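Local coordinates for protein PTS system fructose-specific EIIB component (Bacillus subtilis, PDB 1BLE) that passes a phosphoryl group, received on a histidine from the EIIA component, to fructose as the sugar is taken up across the membrane, at residues W22-D36 with Y75-D89. Numbering follows the deposited sequence.
Sequences WIKVHAADRIIVVSD and YEGVTAMLLFENPSD
Strands 30-34 and 79-84 run parallel, their axes 27° apart, and a ladder from Met81 N to Arg30 O up to Val34 N to Leu83 O joins them. Just before the ladder, Asp29 grips Thr79 twice: Asp29 N donates to Thr79 O (2.9 Å), while Thr79 N reaches Asp29 OD2 (3.2 Å) from above the carboxylate plane, nearly straight (170° at the hydrogen). With an alanine here, Thr79 N would probably lose this acceptor, leaving the strand entrance one bond fewer. Arg30, bent at chi3, lays NE 3.5 Å from Val78 CG1 and brings NH1 to 3.4 Å from Tyr75 CE1, guanidinium and ring planes 63° apart. With CG anti to the backbone N and an extended chain, Met81 reaches back to helix 18-26: CE meets Trp22 CB at 3.9 Å, and SD lies 4.1 Å from Ile23 CG1, the two side chains crossing at about a right angle. Farther along, Leu82 CD2 touches Ile32 CB and Val34 CG2 (3.8 Å each). Beyond the ladder, a water donates to Val34 O and Asp89 OD2 and accepts from Glu85 N, linking the end of strand 30-34 to the loop after strand 79-84 and to the start of helix 88-94. These are adjacent parallel strands inside an alpha/beta sheet, between strands 57-61 and 3-10; helix 63-71 packs through Met66 on the Ile32 and Leu82 face, helix 18-26 over the Met81 face, where Leu83 comes within about 9 Å, side chain to side chain, of His15, which carries the phosphoryl group as the reaction intermediate.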
loop_
_atom_site.group_PDB
_atom_site.type_symbol
_atom_site.label_atom_id
_atom_site.label_comp_id
_atom_site.label_asym_id
_atom_site.label_seq_id
_atom_site.Cartn_x
_atom_site.Cartn_y
_atom_site.Cartn_z
ATOM N N TRP A 22 9.095 -0.052 19.626
ATOM C CA TRP A 22 7.910 0.213 20.438
ATOM C C TRP A 22 6.920 -0.893 20.228
ATOM O O TRP A 22 6.300 -1.367 21.175
ATOM C CB TRP A 22 7.276 1.555 20.101
ATOM C CG TRP A 22 8.008 2.649 20.720
ATOM C CD1 TRP A 22 8.953 3.427 20.129
ATOM C CD2 TRP A 22 7.951 3.049 22.095
ATOM N NE1 TRP A 22 9.509 4.269 21.061
ATOM C CE2 TRP A 22 8.923 4.056 22.287
ATOM C CE3 TRP A 22 7.180 2.643 23.202
ATOM C CZ2 TRP A 22 9.155 4.675 23.516
ATOM C CZ3 TRP A 22 7.407 3.269 24.445
ATOM C CH2 TRP A 22 8.396 4.266 24.593
ATOM N N ILE A 23 6.831 -1.336 18.987
ATOM C CA ILE A 23 5.914 -2.395 18.638
ATOM C C ILE A 23 6.232 -3.693 19.374
ATOM O O ILE A 23 5.390 -4.214 20.104
ATOM C CB ILE A 23 5.900 -2.612 17.104
ATOM C CG1 ILE A 23 5.181 -1.434 16.423
ATOM C CG2 ILE A 23 5.245 -3.942 16.745
ATOM C CD1 ILE A 23 5.673 -1.143 15.037
ATOM N N LYS A 24 7.468 -4.187 19.239
ATOM C CA LYS A 24 7.837 -5.464 19.893
ATOM C C LYS A 24 7.535 -5.421 21.389
ATOM O O LYS A 24 7.061 -6.391 21.975
ATOM C CB LYS A 24 9.322 -5.861 19.637
ATOM N N VAL A 25 7.648 -4.232 21.941
ATOM C CA VAL A 25 7.475 -4.048 23.347
ATOM C C VAL A 25 6.038 -4.047 23.797
ATOM O O VAL A 25 5.721 -4.561 24.848
ATOM C CB VAL A 25 8.268 -2.802 23.818
ATOM C CG1 VAL A 25 8.005 -2.506 25.220
ATOM C CG2 VAL A 25 9.744 -3.065 23.688
ATOM N N HIS A 26 5.146 -3.479 23.015
ATOM C CA HIS A 26 3.742 -3.467 23.408
ATOM C C HIS A 26 2.990 -4.638 22.741
ATOM O O HIS A 26 1.851 -4.938 23.117
ATOM C CB HIS A 26 3.063 -2.167 22.976
ATOM C CG HIS A 26 3.305 -1.014 23.882
ATOM N ND1 HIS A 26 2.812 -0.959 25.168
ATOM C CD2 HIS A 26 3.940 0.160 23.678
ATOM C CE1 HIS A 26 3.128 0.199 25.716
ATOM N NE2 HIS A 26 3.814 0.898 24.832
ATOM N N ALA A 27 3.620 -5.296 21.767
ATOM C CA ALA A 27 2.968 -6.367 21.029
ATOM C C ALA A 27 1.649 -5.803 20.407
ATOM O O ALA A 27 0.539 -6.171 20.808
ATOM C CB ALA A 27 2.701 -7.541 21.948
ATOM N N ALA A 28 1.776 -4.877 19.455
ATOM C CA ALA A 28 0.608 -4.276 18.824
ATOM C C ALA A 28 0.338 -4.959 17.510
ATOM O O ALA A 28 1.267 -5.417 16.862
ATOM C CB ALA A 28 0.830 -2.815 18.617
ATOM N N ASP A 29 -0.935 -5.030 17.132
ATOM C CA ASP A 29 -1.342 -5.692 15.901
ATOM C C ASP A 29 -1.187 -4.710 14.733
ATOM O O ASP A 29 -0.658 -5.053 13.656
ATOM C CB ASP A 29 -2.820 -6.147 15.979
ATOM C CG ASP A 29 -3.177 -6.925 17.292
ATOM O OD1 ASP A 29 -2.423 -7.828 17.730
ATOM O OD2 ASP A 29 -4.264 -6.671 17.870
ATOM N N ARG A 30 -1.579 -3.465 14.989
ATOM C CA ARG A 30 -1.556 -2.420 13.969
ATOM C C ARG A 30 -1.024 -1.040 14.344
ATOM O O ARG A 30 -1.078 -0.648 15.504
ATOM C CB ARG A 30 -2.964 -2.248 13.436
ATOM C CG ARG A 30 -3.983 -2.144 14.521
ATOM C CD ARG A 30 -5.361 -2.399 13.938
ATOM N NE ARG A 30 -5.611 -3.796 13.542
ATOM C CZ ARG A 30 -6.497 -4.153 12.609
ATOM N NH1 ARG A 30 -7.198 -3.211 11.964
ATOM N NH2 ARG A 30 -6.744 -5.443 12.373
ATOM N N ILE A 31 -0.543 -0.312 13.330
ATOM C CA ILE A 31 -0.028 1.043 13.460
ATOM C C ILE A 31 -0.925 1.924 12.617
ATOM O O ILE A 31 -1.097 1.688 11.433
ATOM C CB ILE A 31 1.375 1.172 12.888
ATOM C CG1 ILE A 31 2.332 0.398 13.733
ATOM C CG2 ILE A 31 1.865 2.609 12.927
ATOM C CD1 ILE A 31 3.717 0.558 13.217
ATOM N N ILE A 32 -1.486 2.957 13.207
ATOM C CA ILE A 32 -2.332 3.816 12.430
ATOM C C ILE A 32 -1.812 5.243 12.474
ATOM O O ILE A 32 -1.519 5.776 13.547
ATOM C CB ILE A 32 -3.764 3.766 12.961
ATOM C CG1 ILE A 32 -4.280 2.338 12.910
ATOM C CG2 ILE A 32 -4.655 4.662 12.151
ATOM C CD1 ILE A 32 -5.416 2.098 13.862
ATOM N N VAL A 33 -1.639 5.842 11.302
ATOM C CA VAL A 33 -1.192 7.246 11.227
ATOM C C VAL A 33 -2.473 8.071 11.182
ATOM O O VAL A 33 -3.366 7.825 10.358
ATOM C CB VAL A 33 -0.300 7.516 9.973
ATOM C CG1 VAL A 33 -0.096 8.991 9.760
ATOM C CG2 VAL A 33 1.034 6.904 10.183
ATOM N N VAL A 34 -2.614 8.975 12.140
ATOM C CA VAL A 34 -3.823 9.798 12.218
ATOM C C VAL A 34 -3.453 11.223 11.787
ATOM O O VAL A 34 -2.638 11.883 12.425
ATOM C CB VAL A 34 -4.405 9.765 13.675
ATOM C CG1 VAL A 34 -5.731 10.437 13.750
ATOM C CG2 VAL A 34 -4.540 8.329 14.171
ATOM N N SER A 35 -3.992 11.664 10.657
ATOM C CA SER A 35 -3.700 13.007 10.143
ATOM C C SER A 35 -4.603 13.271 8.982
ATOM O O SER A 35 -4.650 12.461 8.087
ATOM C CB SER A 35 -2.248 13.126 9.667
ATOM O OG SER A 35 -2.107 14.182 8.718
ATOM N N ASP A 36 -5.294 14.414 8.975
ATOM C CA ASP A 36 -6.202 14.758 7.868
ATOM C C ASP A 36 -5.423 15.033 6.578
ATOM O O ASP A 36 -5.764 14.488 5.540
ATOM C CB ASP A 36 -7.100 15.949 8.219
ATOM C CG ASP A 36 -8.193 15.604 9.247
ATOM O OD1 ASP A 36 -7.866 15.117 10.355
ATOM O OD2 ASP A 36 -9.382 15.854 8.948
ATOM N N TYR A 75 -13.065 -3.717 15.500
ATOM C CA TYR A 75 -11.758 -3.610 16.116
ATOM C C TYR A 75 -11.837 -3.644 17.632
ATOM O O TYR A 75 -10.962 -3.132 18.324
ATOM C CB TYR A 75 -11.098 -2.306 15.667
ATOM C CG TYR A 75 -11.208 -2.009 14.177
ATOM C CD1 TYR A 75 -10.426 -2.684 13.241
ATOM C CD2 TYR A 75 -12.110 -1.056 13.709
ATOM C CE1 TYR A 75 -10.524 -2.403 11.881
ATOM C CE2 TYR A 75 -12.212 -0.774 12.356
ATOM C CZ TYR A 75 -11.429 -1.455 11.454
ATOM O OH TYR A 75 -11.560 -1.161 10.117
ATOM N N GLU A 76 -12.876 -4.283 18.146
ATOM C CA GLU A 76 -13.064 -4.372 19.581
ATOM C C GLU A 76 -11.951 -5.230 20.187
ATOM O O GLU A 76 -11.727 -6.364 19.748
ATOM C CB GLU A 76 -14.426 -4.992 19.887
ATOM C CG GLU A 76 -15.019 -4.556 21.220
ATOM C CD GLU A 76 -16.131 -5.479 21.701
ATOM O OE1 GLU A 76 -16.282 -6.585 21.115
ATOM O OE2 GLU A 76 -16.836 -5.109 22.680
ATOM N N GLY A 77 -11.244 -4.668 21.165
ATOM C CA GLY A 77 -10.172 -5.396 21.809
ATOM C C GLY A 77 -8.825 -5.327 21.107
ATOM O O GLY A 77 -7.806 -5.703 21.698
ATOM N N VAL A 78 -8.821 -4.883 19.842
ATOM C CA VAL A 78 -7.595 -4.743 19.029
ATOM C C VAL A 78 -6.568 -3.865 19.754
ATOM O O VAL A 78 -6.937 -2.891 20.433
ATOM C CB VAL A 78 -7.874 -4.068 17.652
ATOM C CG1 VAL A 78 -6.586 -3.899 16.894
ATOM C CG2 VAL A 78 -8.838 -4.872 16.825
ATOM N N THR A 79 -5.288 -4.204 19.588
ATOM C CA THR A 79 -4.198 -3.482 20.219
ATOM C C THR A 79 -3.477 -2.652 19.173
ATOM O O THR A 79 -2.838 -3.204 18.279
ATOM C CB THR A 79 -3.244 -4.483 20.892
ATOM O OG1 THR A 79 -3.763 -4.792 22.189
ATOM C CG2 THR A 79 -1.826 -3.934 21.033
ATOM N N ALA A 80 -3.538 -1.330 19.318
ATOM C CA ALA A 80 -2.922 -0.420 18.358
ATOM C C ALA A 80 -2.014 0.646 18.918
ATOM O O ALA A 80 -2.071 1.006 20.100
ATOM C CB ALA A 80 -3.991 0.254 17.559
ATOM N N MET A 81 -1.242 1.230 18.011
ATOM C CA MET A 81 -0.294 2.289 18.316
ATOM C C MET A 81 -0.547 3.380 17.263
ATOM O O MET A 81 -0.573 3.086 16.066
ATOM C CB MET A 81 1.108 1.710 18.195
ATOM C CG MET A 81 2.190 2.648 18.517
ATOM S SD MET A 81 3.769 1.916 18.221
ATOM C CE MET A 81 4.656 3.475 17.899
ATOM N N LEU A 82 -0.857 4.602 17.711
ATOM C CA LEU A 82 -1.129 5.749 16.805
ATOM C C LEU A 82 0.108 6.642 16.583
ATOM O O LEU A 82 0.938 6.832 17.492
ATOM C CB LEU A 82 -2.250 6.614 17.373
ATOM C CG LEU A 82 -3.547 5.881 17.717
ATOM C CD1 LEU A 82 -4.538 6.826 18.360
ATOM C CD2 LEU A 82 -4.149 5.308 16.453
ATOM N N LEU A 83 0.230 7.166 15.369
ATOM C CA LEU A 83 1.314 8.052 15.016
ATOM C C LEU A 83 0.720 9.393 14.645
ATOM O O LEU A 83 -0.263 9.459 13.894
ATOM C CB LEU A 83 2.080 7.480 13.842
ATOM C CG LEU A 83 3.159 6.486 14.272
ATOM C CD1 LEU A 83 3.798 5.854 13.039
ATOM C CD2 LEU A 83 4.194 7.219 15.125
ATOM N N PHE A 84 1.299 10.467 15.164
ATOM C CA PHE A 84 0.794 11.811 14.883
ATOM C C PHE A 84 1.925 12.692 14.363
ATOM O O PHE A 84 3.076 12.505 14.712
ATOM C CB PHE A 84 0.184 12.446 16.163
ATOM C CG PHE A 84 -1.047 11.743 16.676
ATOM C CD1 PHE A 84 -2.294 12.026 16.162
ATOM C CD2 PHE A 84 -0.947 10.737 17.626
ATOM C CE1 PHE A 84 -3.406 11.303 16.592
ATOM C CE2 PHE A 84 -2.044 10.031 18.039
ATOM C CZ PHE A 84 -3.267 10.307 17.533
ATOM N N GLU A 85 1.587 13.640 13.500
ATOM C CA GLU A 85 2.557 14.594 12.941
ATOM C C GLU A 85 2.764 15.714 13.960
ATOM O O GLU A 85 3.845 16.301 14.020
ATOM C CB GLU A 85 1.965 15.310 11.739
ATOM C CG GLU A 85 2.418 14.994 10.374
ATOM C CD GLU A 85 1.716 15.951 9.405
ATOM O OE1 GLU A 85 0.457 15.898 9.282
ATOM O OE2 GLU A 85 2.410 16.805 8.812
ATOM N N ASN A 86 1.700 16.044 14.709
ATOM C CA ASN A 86 1.686 17.168 15.663
ATOM C C ASN A 86 0.686 16.990 16.819
ATOM O O ASN A 86 -0.134 16.083 16.787
ATOM C CB ASN A 86 1.306 18.431 14.886
ATOM C CG ASN A 86 -0.047 18.300 14.172
ATOM O OD1 ASN A 86 -0.156 18.482 12.957
ATOM N ND2 ASN A 86 -1.080 17.969 14.935
ATOM N N PRO A 87 0.690 17.910 17.815
ATOM C CA PRO A 87 -0.242 17.824 18.959
ATOM C C PRO A 87 -1.708 18.333 18.721
ATOM O O PRO A 87 -2.609 18.062 19.530
ATOM C CB PRO A 87 0.453 18.663 20.025
ATOM C CG PRO A 87 1.855 18.857 19.496
ATOM C CD PRO A 87 1.695 18.953 18.045
ATOM N N SER A 88 -1.977 19.025 17.618
ATOM C CA SER A 88 -3.322 19.509 17.389
ATOM C C SER A 88 -4.249 18.396 16.946
ATOM O O SER A 88 -5.394 18.317 17.375
ATOM C CB SER A 88 -3.296 20.622 16.370
ATOM O OG SER A 88 -2.250 21.515 16.696
ATOM N N ASP A 89 -3.782 17.544 16.053
ATOM C CA ASP A 89 -4.609 16.447 15.612
ATOM C C ASP A 89 -4.898 15.535 16.824
ATOM O O ASP A 89 -5.881 14.820 16.801
ATOM C CB ASP A 89 -3.892 15.656 14.521
ATOM C CG ASP A 89 -3.717 16.433 13.238
ATOM O OD1 ASP A 89 -4.703 17.010 12.754
ATOM O OD2 ASP A 89 -2.602 16.412 12.678
HETATM O O HOH W 1 -1.186 13.857 13.220
HETATM O O HOH W 2 -2.411 16.777 9.685
#